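Local coordinates for protein 3-oxo-tetronate kinase (Cupriavidus necator, PDB 5DMH) that catalyses the ATP-dependent phosphorylation of 3-oxo-tetronate to 3-oxo-tetronate 4-phosphate, as a member of the four-carbon acid sugar kinase family, at residues A100-W103 with L104-Q107; H161-G165 with D166-N170; V234-A237 with D238-T241. One frame throughout, in Å; residues are numbered along the deposited sequence.

Contact 1. Residues A100-W103 with L104-Q107; sequences ALQW and LRAQ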
# COMPACT_ATOMS: atom_id res chain seq x y z
N ALA A 100 10.85 -11.99 -4.47
CA ALA A 100 9.74 -11.55 -5.32
C ALA A 100 10.17 -11.12 -6.72
O ALA A 100 9.50 -11.43 -7.73
CB ALA A 100 8.97 -10.43 -4.65
N LEU A 101 11.30 -10.44 -6.80
CA LEU A 101 11.80 -9.97 -8.09
C LEU A 101 12.11 -11.16 -9.00
O LEU A 101 11.76 -11.18 -10.19
CB LEU A 101 13.06 -9.15 -7.92
CG LEU A 101 13.81 -8.79 -9.20
CD1 LEU A 101 13.04 -7.76 -10.02
CD2 LEU A 101 15.18 -8.24 -8.86
N GLN A 102 12.80 -12.14 -8.45
CA GLN A 102 13.16 -13.31 -9.24
C GLN A 102 11.90 -14.02 -9.70
O GLN A 102 11.80 -14.43 -10.86
CB GLN A 102 14.06 -14.24 -8.43
CG GLN A 102 14.22 -15.62 -9.05
CD GLN A 102 14.81 -15.59 -10.42
OE1 GLN A 102 15.46 -14.62 -10.84
NE2 GLN A 102 14.57 -16.67 -11.17
N TRP A 103 10.92 -14.17 -8.80
CA TRP A 103 9.67 -14.84 -9.18
C TRP A 103 9.00 -14.11 -10.36
O TRP A 103 8.55 -14.73 -11.34
CB TRP A 103 8.72 -14.98 -7.97
CG TRP A 103 7.46 -15.70 -8.31
CD1 TRP A 103 7.27 -17.06 -8.38
CD2 TRP A 103 6.21 -15.10 -8.65
NE1 TRP A 103 5.98 -17.33 -8.75
CE2 TRP A 103 5.30 -16.14 -8.92
CE3 TRP A 103 5.77 -13.78 -8.75
CZ2 TRP A 103 3.97 -15.90 -9.27
CZ3 TRP A 103 4.46 -13.53 -9.10
CH2 TRP A 103 3.56 -14.59 -9.36
N LEU A 104 8.98 -12.79 -10.27
CA LEU A 104 8.37 -11.96 -11.31
C LEU A 104 9.11 -12.09 -12.63
O LEU A 104 8.48 -12.23 -13.68
CB LEU A 104 8.35 -10.50 -10.86
CG LEU A 104 7.33 -10.21 -9.75
CD1 LEU A 104 7.60 -8.81 -9.23
CD2 LEU A 104 5.88 -10.34 -10.23
N ARG A 105 10.44 -12.11 -12.59
CA ARG A 105 11.23 -12.26 -13.80
C ARG A 105 10.93 -13.59 -14.46
O ARG A 105 10.77 -13.69 -15.67
CB ARG A 105 12.72 -12.17 -13.48
CG ARG A 105 13.19 -10.92 -12.83
CD ARG A 105 14.65 -11.00 -12.45
NE ARG A 105 15.47 -10.46 -13.51
CZ ARG A 105 16.70 -9.99 -13.37
NH1 ARG A 105 17.31 -10.00 -12.18
NH2 ARG A 105 17.30 -9.49 -14.42
N ALA A 106 10.86 -14.63 -13.64
CA ALA A 106 10.58 -15.98 -14.10
C ALA A 106 9.20 -16.14 -14.73
O ALA A 106 9.01 -17.03 -15.54
CB ALA A 106 10.73 -16.94 -12.96
N GLN A 107 8.25 -15.29 -14.33
CA GLN A 107 6.94 -15.26 -15.00
C GLN A 107 7.01 -14.50 -16.33
O GLN A 107 6.04 -14.52 -17.09
CB GLN A 107 5.86 -14.62 -14.11
CG GLN A 107 5.78 -15.11 -12.67
CD GLN A 107 5.89 -16.62 -12.53
OE1 GLN A 107 5.06 -17.36 -13.05
NE2 GLN A 107 6.94 -17.09 -11.84
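The carbonyl oxygen of Trp103 is gripped twice by one residue: Gln107 gives it both its backbone N-H and its side-chain amide. The side-chain bond, Gln107 NE2 to Trp103 O, is 2.9 Å long and lies close to the amide's own plane, whereas Gln107 N comes to Trp103 O from the opposite face of the carbonyl plane, at 3.1 Å and in a more bent hydrogen bond. Gln107 achieves this by folding back on itself, the bend lying at chi2 (-44°), which lays the amide over one face of the Trp103 indole. Ring and amide are stacked with their planes 18° apart, NE2 sitting above the ring but displaced toward its rim. Further back along the side chain, Gln107 CG makes a CH-pi contact with the six-membered ring, 3.8 Å from its centroid and almost on the ring normal. Because NE2 is also bonded to the Trp103 carbonyl, bond and stack together probably restrict the rotation of the amide.

This lies toward the C-terminal end of helix 90-106, which packs against strands 78-82 and 111-115 of the sugar-binding domain and against helix 128-139. Regular i to i+4 bonds run from the N-H groups of Leu104, Arg105 and Ala106 to the carbonyls of Ala100, Leu101 and Gln102. Beside the indole, Leu104 CD2 meets Trp103 CZ3 at 3.7 Å, and both residues also reach Val81. On the flank carrying Leu101, Arg105 runs past that leucine, its CD 4.0 Å from Leu101 CG, and bends at chi3 (93°) before its NH1 hydrogen-bonds the carbonyl of Ala138 in helix 128-139.

Contact 2. Residues H161-G165 with D166-N170; sequences HLFVG and DALLN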
# COMPACT_ATOMS: atom_id res chain seq x y z
N HIS A 161 10.30 18.18 -2.15
CA HIS A 161 9.59 18.28 -0.89
C HIS A 161 8.16 17.75 -1.07
O HIS A 161 7.44 18.13 -2.01
CB HIS A 161 9.57 19.75 -0.39
CG HIS A 161 10.90 20.22 0.14
ND1 HIS A 161 12.02 20.35 -0.65
CD2 HIS A 161 11.27 20.59 1.39
CE1 HIS A 161 13.03 20.79 0.09
NE2 HIS A 161 12.62 20.91 1.33
N LEU A 162 7.73 16.88 -0.17
CA LEU A 162 6.41 16.28 -0.25
C LEU A 162 5.34 17.08 0.50
O LEU A 162 5.49 17.41 1.69
CB LEU A 162 6.48 14.84 0.28
CG LEU A 162 5.21 14.00 0.28
CD1 LEU A 162 4.57 13.87 -1.08
CD2 LEU A 162 5.52 12.63 0.83
N PHE A 163 4.26 17.38 -0.21
CA PHE A 163 3.08 18.09 0.30
C PHE A 163 1.86 17.16 0.34
O PHE A 163 1.64 16.32 -0.55
CB PHE A 163 2.74 19.33 -0.56
CG PHE A 163 3.75 20.45 -0.45
CD1 PHE A 163 4.93 20.39 -1.16
CD2 PHE A 163 3.51 21.56 0.35
CE1 PHE A 163 5.87 21.41 -1.05
CE2 PHE A 163 4.45 22.57 0.46
CZ PHE A 163 5.61 22.49 -0.24
N VAL A 164 1.12 17.30 1.44
CA VAL A 164 -0.20 16.72 1.61
C VAL A 164 -1.19 17.88 1.67
O VAL A 164 -1.22 18.66 2.64
CB VAL A 164 -0.25 15.89 2.93
CG1 VAL A 164 -1.62 15.32 3.17
CG2 VAL A 164 0.79 14.78 2.89
N GLY A 165 -2.01 18.00 0.64
CA GLY A 165 -2.75 19.23 0.41
C GLY A 165 -1.77 20.38 0.37
O GLY A 165 -0.77 20.27 -0.29
N ASP A 166 -2.04 21.47 1.10
CA ASP A 166 -1.10 22.58 1.20
C ASP A 166 -0.14 22.48 2.39
O ASP A 166 0.58 23.44 2.69
CB ASP A 166 -1.81 23.93 1.29
CG ASP A 166 -2.57 24.30 0.04
OD1 ASP A 166 -2.18 23.91 -1.07
OD2 ASP A 166 -3.57 25.02 0.16
N ALA A 167 -0.08 21.34 3.06
CA ALA A 167 0.85 21.18 4.17
C ALA A 167 2.03 20.32 3.75
O ALA A 167 1.88 19.36 3.01
CB ALA A 167 0.16 20.54 5.36
N LEU A 168 3.20 20.69 4.25
CA LEU A 168 4.38 19.84 4.18
C LEU A 168 4.09 18.54 4.94
O LEU A 168 3.29 18.52 5.91
CB LEU A 168 5.58 20.54 4.82
CG LEU A 168 6.20 21.71 4.05
CD1 LEU A 168 7.06 22.58 4.98
CD2 LEU A 168 6.98 21.19 2.89
N LEU A 169 4.75 17.48 4.51
CA LEU A 169 4.59 16.15 5.08
C LEU A 169 4.65 16.16 6.59
O LEU A 169 3.86 15.49 7.27
CB LEU A 169 5.68 15.22 4.55
CG LEU A 169 5.75 13.78 5.05
CD1 LEU A 169 4.50 13.03 4.60
CD2 LEU A 169 7.00 13.08 4.50
N ASN A 170 5.60 16.92 7.12
CA ASN A 170 5.89 16.91 8.55
C ASN A 170 4.99 17.84 9.37
O ASN A 170 5.14 17.95 10.58
CB ASN A 170 7.36 17.25 8.78
CG ASN A 170 7.71 18.65 8.31
OD1 ASN A 170 7.30 19.07 7.23
ND2 ASN A 170 8.40 19.40 9.15
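After strand 161-164 the chain reverses through a tight type II' beta turn from Val164 to Ala167 into strand 167-168, with Gly165 and Asp166 at the corners. Val164 and Ala167 form the hydrogen-bonded antiparallel pair that closes it: Val164 N to Ala167 O is short, 2.7 Å, and nearly in line with the carbonyl, while Ala167 N to Val164 O is 2.9 Å with the donor well above the carbonyl plane. The positive phi of Gly165 (54°) suits the first corner of such a turn. Phe163 and Leu168 make the next, non-hydrogen-bonded pair, and Leu169 N reaches Leu162 O at 2.9 Å. This is a two-residue beta hairpin, which with strand 155-158 completes a small three-stranded antiparallel sheet.

The side chains of Phe163 and Leu168 lie side by side and point the same way. Leu168 CD2 rests over one face of the Phe163 ring, 4.0 Å from the centroid, a CH-pi contact displaced toward the rim at CZ. Leu162, with CG anti to its N (chi1 -180°), carries CD2 to Leu169 CD1 at 3.9 Å; Leu162 also packs on Ile157 of strand 155-158.

Contact 3. Residues V234-A237 with D238-T241; sequences VSDA and DLFT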
# COMPACT_ATOMS: atom_id res chain seq x y z
N VAL A 234 3.56 17.73 -9.79
CA VAL A 234 2.58 18.68 -9.23
C VAL A 234 1.18 18.45 -9.75
O VAL A 234 0.25 19.18 -9.38
CB VAL A 234 3.00 20.14 -9.48
CG1 VAL A 234 4.43 20.36 -9.06
CG2 VAL A 234 2.81 20.54 -10.95
N SER A 235 1.01 17.42 -10.57
CA SER A 235 -0.26 17.11 -11.23
C SER A 235 -0.22 15.71 -11.79
O SER A 235 0.86 15.11 -11.92
CB SER A 235 -0.46 18.09 -12.37
OG SER A 235 0.55 17.88 -13.30
N ASP A 236 -1.40 15.19 -12.14
CA ASP A 236 -1.49 13.92 -12.84
C ASP A 236 -0.76 14.02 -14.19
O ASP A 236 -0.15 13.05 -14.65
CB ASP A 236 -2.93 13.46 -13.05
CG ASP A 236 -3.57 12.89 -11.79
OD1 ASP A 236 -2.88 12.63 -10.79
OD2 ASP A 236 -4.79 12.71 -11.82
N ALA A 237 -0.83 15.18 -14.83
CA ALA A 237 -0.10 15.36 -16.08
C ALA A 237 1.40 15.07 -15.90
O ALA A 237 2.01 14.44 -16.75
CB ALA A 237 -0.32 16.75 -16.65
N ASP A 238 1.99 15.53 -14.79
CA ASP A 238 3.39 15.26 -14.53
C ASP A 238 3.61 13.76 -14.36
O ASP A 238 4.60 13.24 -14.83
CB ASP A 238 3.90 16.00 -13.28
CG ASP A 238 4.18 17.46 -13.53
OD1 ASP A 238 4.12 17.94 -14.70
OD2 ASP A 238 4.49 18.15 -12.53
N LEU A 239 2.66 13.06 -13.73
CA LEU A 239 2.81 11.62 -13.53
C LEU A 239 2.82 10.87 -14.87
O LEU A 239 3.60 9.92 -15.07
CB LEU A 239 1.72 11.10 -12.59
CG LEU A 239 1.90 11.47 -11.10
CD1 LEU A 239 0.68 11.07 -10.33
CD2 LEU A 239 3.15 10.83 -10.52
N PHE A 240 1.97 11.29 -15.81
CA PHE A 240 1.95 10.65 -17.11
C PHE A 240 3.24 10.96 -17.86
O PHE A 240 3.79 10.10 -18.55
CB PHE A 240 0.74 11.07 -17.95
CG PHE A 240 -0.54 10.37 -17.55
CD1 PHE A 240 -0.83 9.11 -18.04
CD2 PHE A 240 -1.45 10.98 -16.71
CE1 PHE A 240 -2.01 8.46 -17.69
CE2 PHE A 240 -2.63 10.34 -16.35
CZ PHE A 240 -2.90 9.08 -16.85
N THR A 241 3.73 12.19 -17.71
CA THR A 241 5.02 12.57 -18.32
C THR A 241 6.17 11.69 -17.81
O THR A 241 7.01 11.22 -18.58
CB THR A 241 5.33 14.05 -18.04
OG1 THR A 241 4.36 14.86 -18.71
CG2 THR A 241 6.75 14.43 -18.51
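Ser235 holds OG between its backbone N and its carbonyl carbon (chi1 64°), while Asp238 carries its carboxylate opposite its own carbonyl carbon (chi1 -78°), back toward the chain that precedes the helix. Ser235 caps the N-terminus of helix 236-245, and Asp238 ties the residue before the cap to the first turn. Ser235 OG accepts a hydrogen bond from Asp238 N at 3.1 Å. Asp238, three residues on, does not return the bond to the serine's backbone. It reaches one residue further back, where OD2 takes the N-H of Val234 at 2.9 Å in a bond that is almost straight (177°), met on the anti side and somewhat out of the carboxylate plane. Val234 CG2 comes as near as 3.3 Å to Asp238 OD2, a close approach beside that bond. A negative group at this end probably also interacts favourably with the helix dipole.

Beyond the cap the helix proceeds regularly. Leu239 N reaches Ser235 O in a rather long bond, followed by Phe240 N to Asp236 O and Thr241 N to Ala237 O. The side chain of Asp238 also touches Val207 of helix 204-207, as does Thr241, and Leu239 packs on Pro151 and Leu260, so the first turn is lodged among neighbouring parts of the sugar-binding domain. Near the plane of the Phe240 ring, Asp236 O meets the ring's edge at CD2, 3.2 Å away.

How the contacts relate
All three contacts are local and lie in series along the sugar-binding N-terminal domain. Contacts 2 and 3 are the closest pair, with centres about 17 Å apart and nearest atoms about 8 Å apart. Contact 1 lies on the other side of the chain's centre from contact 2, about 35 Å between centres, and its centre is about 29 Å from that of contact 3. Contact 2 is the nearest of the three to the nucleotide, without touching it: the side chain of Leu169 is about 11 Å from the bound ADP and about 9 Å from that of His177, which lines the ADP pocket. Contacts 1 and 3 lie away from the nucleotide site.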